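Long-range contacts in ancylostoma secreted protein 1 (Necator americanus, PDB 3NT8), which is a secreted two-CAP-domain protein of a human hookworm, probably associated with the transition of infective larvae to parasitism: residues G263-A268 with V397-G402; T366-G371 with Y387-N392. All coordinates share one frame; numbering follows the deposited sequence.

Both contacts lie in the C-terminal half of the chain, around the second CAP domain. In sequence, contact 2 lies wholly between the two segments of contact 1, and in space their centres are about 17 Å apart while their nearest atoms come within about 5 Å without touching. Contact 2 sits at the open end of the hairpin of strands 369-376 and 381-388, whereas contact 1 joins the loop between helix 235-253 and strand 275-276 to the chain that follows strand 381-388. Helix 357-363 borders both: Tyr-359 meets Tyr-399 of contact 1, and Gln-361 bonds to Thr-367 and Gly-391 of contact 2. Helix 235-253 is shared too, touching Tyr-399 through Val-252 and Leu-370 through Phe-241 and His-245.

Contact 1: G263-A268 with V397-G402; sequences GNAPKA and VIYTMG
Tyr-399 reaches across to the 263-268 loop and sets its hydroxyl against the carbonyl of Pro-266, donating a hydrogen bond of 2.7 Å from Tyr-399 OH to Pro-266 O. The donor lies in the carbonyl plane and on a lone pair, with a C=O...OH angle of 140°. Pro-266 O also sits at the ring edge, near the ring plane, 3.2 Å from Tyr-399 CE1, and the bond helps to hold the hydroxyl end of the ring. With CG lodged between the backbone N and the carbonyl carbon (chi1 52°), the phenol is directed at the extended Ala-265 to Pro-266 backbone. Ala-265 CB lies 3.4 Å from the Tyr-399 OH, and Ala-268 CB approaches the ring obliquely, 3.6 Å from Tyr-399 CD1.

Neither segment is regular helix or strand, and their touching parts run steeply across each other. The backbones are bridged once, at Ala-268 and Met-401, an isolated pairing that ties the loop between helix 235-253 and strand 275-276 of the CAP domain to the chain after strand 381-388. Gly-402 N donates to Lys-267 O at 3.1 Å in a nearly straight bond (N-H...O 164°), although the donor stands above the carbonyl plane. Met-401 CA adds a C-H...O contact to that oxygen, and Ala-268 CA makes another to Thr-400 O.

Met-401 is bent at chi3, and its SD lies 3.6 Å from CG of the Pro-266 ring, the two side chains crossing at a slant. Behind the contact, Val-252 of helix 235-253 touches both Ala-265 and Tyr-399, and the ring also meets Tyr-359 of helix 357-363. Asp-365 accepts the backbone N-H of Thr-400 through OD2.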
loop_
_atom_site.group_PDB
_atom_site.type_symbol
_atom_site.label_atom_id
_atom_site.label_comp_id
_atom_site.label_asym_id
_atom_site.label_seq_id
_atom_site.Cartn_x
_atom_site.Cartn_y
_atom_site.Cartn_z
ATOM N N GLY A 263 -24.462 -7.217 2.353
ATOM C CA GLY A 263 -23.938 -8.449 2.952
ATOM C C GLY A 263 -22.573 -8.744 2.379
ATOM O O GLY A 263 -21.801 -7.811 2.095
ATOM N N ASN A 264 -22.279 -10.035 2.190
ATOM C CA ASN A 264 -21.047 -10.452 1.542
ATOM C C ASN A 264 -21.314 -10.897 0.108
ATOM O O ASN A 264 -22.446 -11.272 -0.237
ATOM C CB ASN A 264 -20.327 -11.580 2.291
ATOM C CG ASN A 264 -19.664 -11.110 3.647
ATOM O OD1 ASN A 264 -19.438 -9.938 3.902
ATOM N ND2 ASN A 264 -19.405 -12.052 4.498
ATOM N N ALA A 265 -20.237 -10.942 -0.695
ATOM C CA ALA A 265 -20.323 -11.526 -2.014
ATOM C C ALA A 265 -20.470 -13.033 -1.872
ATOM O O ALA A 265 -19.921 -13.628 -0.951
ATOM C CB ALA A 265 -19.036 -11.146 -2.888
ATOM N N PRO A 266 -21.220 -13.661 -2.790
ATOM C CA PRO A 266 -21.672 -15.017 -2.655
ATOM C C PRO A 266 -20.496 -15.971 -2.764
ATOM O O PRO A 266 -19.424 -15.641 -3.355
ATOM C CB PRO A 266 -22.680 -15.199 -3.848
ATOM C CG PRO A 266 -22.378 -14.071 -4.764
ATOM C CD PRO A 266 -21.879 -12.963 -3.903
ATOM N N LYS A 267 -20.704 -17.163 -2.226
ATOM C CA LYS A 267 -19.739 -18.246 -2.389
ATOM C C LYS A 267 -19.544 -18.688 -3.859
ATOM O O LYS A 267 -20.473 -18.645 -4.674
ATOM C CB LYS A 267 -20.137 -19.421 -1.484
ATOM C CG LYS A 267 -20.074 -19.099 -0.031
ATOM C CD LYS A 267 -20.760 -20.157 0.788
ATOM C CE LYS A 267 -20.601 -19.827 2.224
ATOM N NZ LYS A 267 -20.791 -21.017 3.105
ATOM N N ALA A 268 -18.313 -19.052 -4.197
ATOM C CA ALA A 268 -17.937 -19.395 -5.576
ATOM C C ALA A 268 -17.833 -20.891 -5.648
ATOM O O ALA A 268 -17.193 -21.489 -4.771
ATOM C CB ALA A 268 -16.583 -18.799 -5.914
ATOM N N VAL A 397 -21.813 -13.619 -15.330
ATOM C CA VAL A 397 -21.447 -13.662 -13.934
ATOM C C VAL A 397 -19.907 -13.593 -13.782
ATOM O O VAL A 397 -19.163 -14.071 -14.633
ATOM C CB VAL A 397 -21.986 -14.898 -13.226
ATOM C CG1 VAL A 397 -23.562 -14.892 -13.151
ATOM C CG2 VAL A 397 -21.481 -16.061 -13.904
ATOM N N ILE A 398 -19.443 -12.951 -12.709
ATOM C CA ILE A 398 -18.005 -12.815 -12.462
ATOM C C ILE A 398 -17.475 -14.202 -12.067
ATOM O O ILE A 398 -16.372 -14.606 -12.452
ATOM C CB ILE A 398 -17.690 -11.780 -11.360
ATOM C CG1 ILE A 398 -18.283 -10.419 -11.676
ATOM C CG2 ILE A 398 -16.164 -11.684 -11.063
ATOM C CD1 ILE A 398 -18.566 -9.615 -10.398
ATOM N N TYR A 399 -18.253 -14.922 -11.285
ATOM C CA TYR A 399 -17.896 -16.312 -10.933
ATOM C C TYR A 399 -19.182 -17.111 -10.702
ATOM O O TYR A 399 -20.245 -16.528 -10.313
ATOM C CB TYR A 399 -16.956 -16.385 -9.726
ATOM C CG TYR A 399 -17.374 -15.635 -8.469
ATOM C CD1 TYR A 399 -18.339 -16.167 -7.596
ATOM C CD2 TYR A 399 -16.775 -14.434 -8.149
ATOM C CE1 TYR A 399 -18.710 -15.526 -6.459
ATOM C CE2 TYR A 399 -17.107 -13.761 -6.989
ATOM C CZ TYR A 399 -18.099 -14.325 -6.151
ATOM O OH TYR A 399 -18.490 -13.731 -5.010
ATOM N N THR A 400 -19.108 -18.425 -10.980
ATOM C CA THR A 400 -20.250 -19.329 -10.798
ATOM C C THR A 400 -20.455 -19.527 -9.299
ATOM O O THR A 400 -19.502 -19.847 -8.528
ATOM C CB THR A 400 -19.982 -20.717 -11.411
ATOM O OG1 THR A 400 -19.694 -20.554 -12.796
ATOM C CG2 THR A 400 -21.251 -21.651 -11.257
ATOM N N MET A 401 -21.699 -19.398 -8.919
ATOM C CA MET A 401 -22.108 -19.356 -7.562
ATOM C C MET A 401 -22.538 -20.718 -7.001
ATOM O O MET A 401 -23.295 -21.489 -7.639
ATOM C CB MET A 401 -23.228 -18.282 -7.416
ATOM C CG MET A 401 -22.760 -16.850 -7.477
ATOM S SD MET A 401 -24.139 -15.708 -7.421
ATOM C CE MET A 401 -24.693 -15.902 -9.136
ATOM N N GLY A 402 -22.015 -21.030 -5.822
ATOM C CA GLY A 402 -22.323 -22.333 -5.162
ATOM C C GLY A 402 -21.288 -22.663 -4.090
ATOM O O GLY A 402 -20.400 -21.874 -3.803
#

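Contact 2: T366-G371 with Y387-N392; sequences TTYKLG and YGPGGN
This is an antiparallel strand pairing that ends in a classic beta bulge, at the open end of the hairpin formed by strands 369-376 and 381-388. Tyr-368 and Lys-369 both face Gly-388, whose carbonyl oxygen accepts two backbone N-H groups: Lys-369 N at 2.8 Å, in the carbonyl plane, and Tyr-368 N at 3.0 Å, tilted 28° from it. Gly-388 N returns a bond to Lys-369 O at 2.9 Å, making this the hydrogen-bonded pair; Leu-370 and Tyr-387 form the next, non-hydrogen-bonded one.

Leu-370 and Tyr-387 share a face of the sheet and lie side by side, pointing the same way. A chi1 of -178° swings the Leu-370 branch away from its own N and brings CD1 obliquely to Tyr-387 CE1, at 3.5 Å. Thr-367 CG2 approaches that ring at its edge and touches Tyr-387 CB at 3.7 Å. These two strands are the central pair of the four-stranded mixed sheet of this CAP domain, and Tyr-387 OH is hydrogen-bonded to His-245 and Asn-307.

Past the strand the chain turns at a cis peptide before Pro-389. Pro-389 CD lies 3.9 Å from Tyr-368 CD2, the two side chains crossing at about a right angle. Thr-367 OG1 receives a weak bond from Gly-390 N (3.4 Å); its stronger partner is Gln-361 NE2, while OE1 of that glutamine takes the N-H of Gly-391. One water bridges Thr-366 OG1 and Gly-390 O, donating to the latter at 2.7 Å.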
loop_
_atom_site.group_PDB
_atom_site.type_symbol
_atom_site.label_atom_id
_atom_site.label_comp_id
_atom_site.label_asym_id
_atom_site.label_seq_id
_atom_site.Cartn_x
_atom_site.Cartn_y
_atom_site.Cartn_z
ATOM N N THR A 366 -12.816 -18.125 -14.325
ATOM C CA THR A 366 -12.124 -18.806 -15.447
ATOM C C THR A 366 -10.736 -18.270 -15.684
ATOM O O THR A 366 -9.933 -18.963 -16.275
ATOM C CB THR A 366 -12.912 -18.823 -16.776
ATOM O OG1 THR A 366 -13.284 -17.489 -17.156
ATOM C CG2 THR A 366 -14.175 -19.691 -16.582
ATOM N N THR A 367 -10.456 -17.052 -15.224
ATOM C CA THR A 367 -9.102 -16.482 -15.262
ATOM C C THR A 367 -8.150 -17.194 -14.254
ATOM O O THR A 367 -8.487 -17.314 -13.077
ATOM C CB THR A 367 -9.170 -14.979 -14.934
ATOM O OG1 THR A 367 -10.030 -14.336 -15.911
ATOM C CG2 THR A 367 -7.766 -14.351 -14.946
ATOM N N TYR A 368 -6.976 -17.652 -14.716
ATOM C CA TYR A 368 -6.042 -18.402 -13.848
ATOM C C TYR A 368 -4.519 -18.127 -14.098
ATOM O O TYR A 368 -3.674 -18.584 -13.314
ATOM C CB TYR A 368 -6.387 -19.915 -13.852
ATOM C CG TYR A 368 -6.043 -20.638 -15.121
ATOM C CD1 TYR A 368 -4.835 -21.335 -15.265
ATOM C CD2 TYR A 368 -6.930 -20.635 -16.193
ATOM C CE1 TYR A 368 -4.497 -21.975 -16.493
ATOM C CE2 TYR A 368 -6.618 -21.274 -17.393
ATOM C CZ TYR A 368 -5.413 -21.936 -17.540
ATOM O OH TYR A 368 -5.151 -22.565 -18.744
ATOM N N LYS A 369 -4.154 -17.436 -15.184
ATOM C CA LYS A 369 -2.759 -17.023 -15.396
ATOM C C LYS A 369 -2.622 -15.537 -15.102
ATOM O O LYS A 369 -3.366 -14.679 -15.658
ATOM C CB LYS A 369 -2.274 -17.293 -16.820
ATOM C CG LYS A 369 -2.365 -18.766 -17.221
ATOM C CD LYS A 369 -2.121 -18.862 -18.720
ATOM C CE LYS A 369 -2.130 -20.327 -19.241
ATOM N NZ LYS A 369 -1.823 -20.466 -20.722
ATOM N N LEU A 370 -1.671 -15.246 -14.231
ATOM C CA LEU A 370 -1.350 -13.920 -13.849
ATOM C C LEU A 370 0.106 -13.624 -14.323
ATOM O O LEU A 370 0.977 -14.518 -14.260
ATOM C CB LEU A 370 -1.436 -13.815 -12.331
ATOM C CG LEU A 370 -1.160 -12.450 -11.731
ATOM C CD1 LEU A 370 -2.338 -11.509 -11.972
ATOM C CD2 LEU A 370 -0.762 -12.457 -10.246
ATOM N N GLY A 371 0.348 -12.406 -14.800
ATOM C CA GLY A 371 1.719 -11.867 -15.119
ATOM C C GLY A 371 1.679 -10.362 -14.989
ATOM O O GLY A 371 0.824 -9.706 -15.608
ATOM N N TYR A 387 -4.023 -10.951 -17.519
ATOM C CA TYR A 387 -4.895 -11.987 -16.976
ATOM C C TYR A 387 -5.341 -12.912 -18.069
ATOM O O TYR A 387 -6.008 -12.476 -19.019
ATOM C CB TYR A 387 -6.106 -11.340 -16.310
ATOM C CG TYR A 387 -5.777 -10.465 -15.064
ATOM C CD1 TYR A 387 -5.816 -10.999 -13.752
ATOM C CD2 TYR A 387 -5.524 -9.091 -15.184
ATOM C CE1 TYR A 387 -5.557 -10.229 -12.671
ATOM C CE2 TYR A 387 -5.302 -8.296 -14.079
ATOM C CZ TYR A 387 -5.282 -8.887 -12.829
ATOM O OH TYR A 387 -5.012 -8.126 -11.726
ATOM N N GLY A 388 -4.999 -14.190 -17.956
ATOM C CA GLY A 388 -5.346 -15.161 -18.977
ATOM C C GLY A 388 -6.120 -16.343 -18.411
ATOM O O GLY A 388 -5.806 -16.823 -17.329
ATOM N N PRO A 389 -7.193 -16.771 -19.096
ATOM C CA PRO A 389 -7.663 -16.140 -20.328
ATOM C C PRO A 389 -8.427 -14.767 -20.198
ATOM O O PRO A 389 -8.587 -14.015 -21.172
ATOM C CB PRO A 389 -8.533 -17.231 -20.958
ATOM C CG PRO A 389 -9.003 -18.077 -19.804
ATOM C CD PRO A 389 -8.068 -17.886 -18.678
ATOM N N GLY A 390 -8.861 -14.336 -19.057
ATOM C CA GLY A 390 -9.312 -12.933 -19.185
ATOM C C GLY A 390 -10.832 -12.895 -19.177
ATOM O O GLY A 390 -11.484 -13.660 -19.900
ATOM N N GLY A 391 -11.374 -12.027 -18.339
ATOM C CA GLY A 391 -12.803 -12.026 -18.029
ATOM C C GLY A 391 -13.480 -10.761 -18.494
ATOM O O GLY A 391 -13.306 -10.340 -19.626
ATOM N N ASN A 392 -14.317 -10.188 -17.641
ATOM C CA ASN A 392 -15.031 -8.966 -17.947
ATOM C C ASN A 392 -15.882 -9.133 -19.208
ATOM O O ASN A 392 -16.057 -8.191 -20.021
ATOM C CB ASN A 392 -14.125 -7.726 -18.003
ATOM C CG ASN A 392 -13.614 -7.299 -16.631
ATOM O OD1 ASN A 392 -13.693 -8.040 -15.661
ATOM N ND2 ASN A 392 -13.072 -6.120 -16.556
HETATM O O HOH W 1 -12.195 -16.169 -19.068
#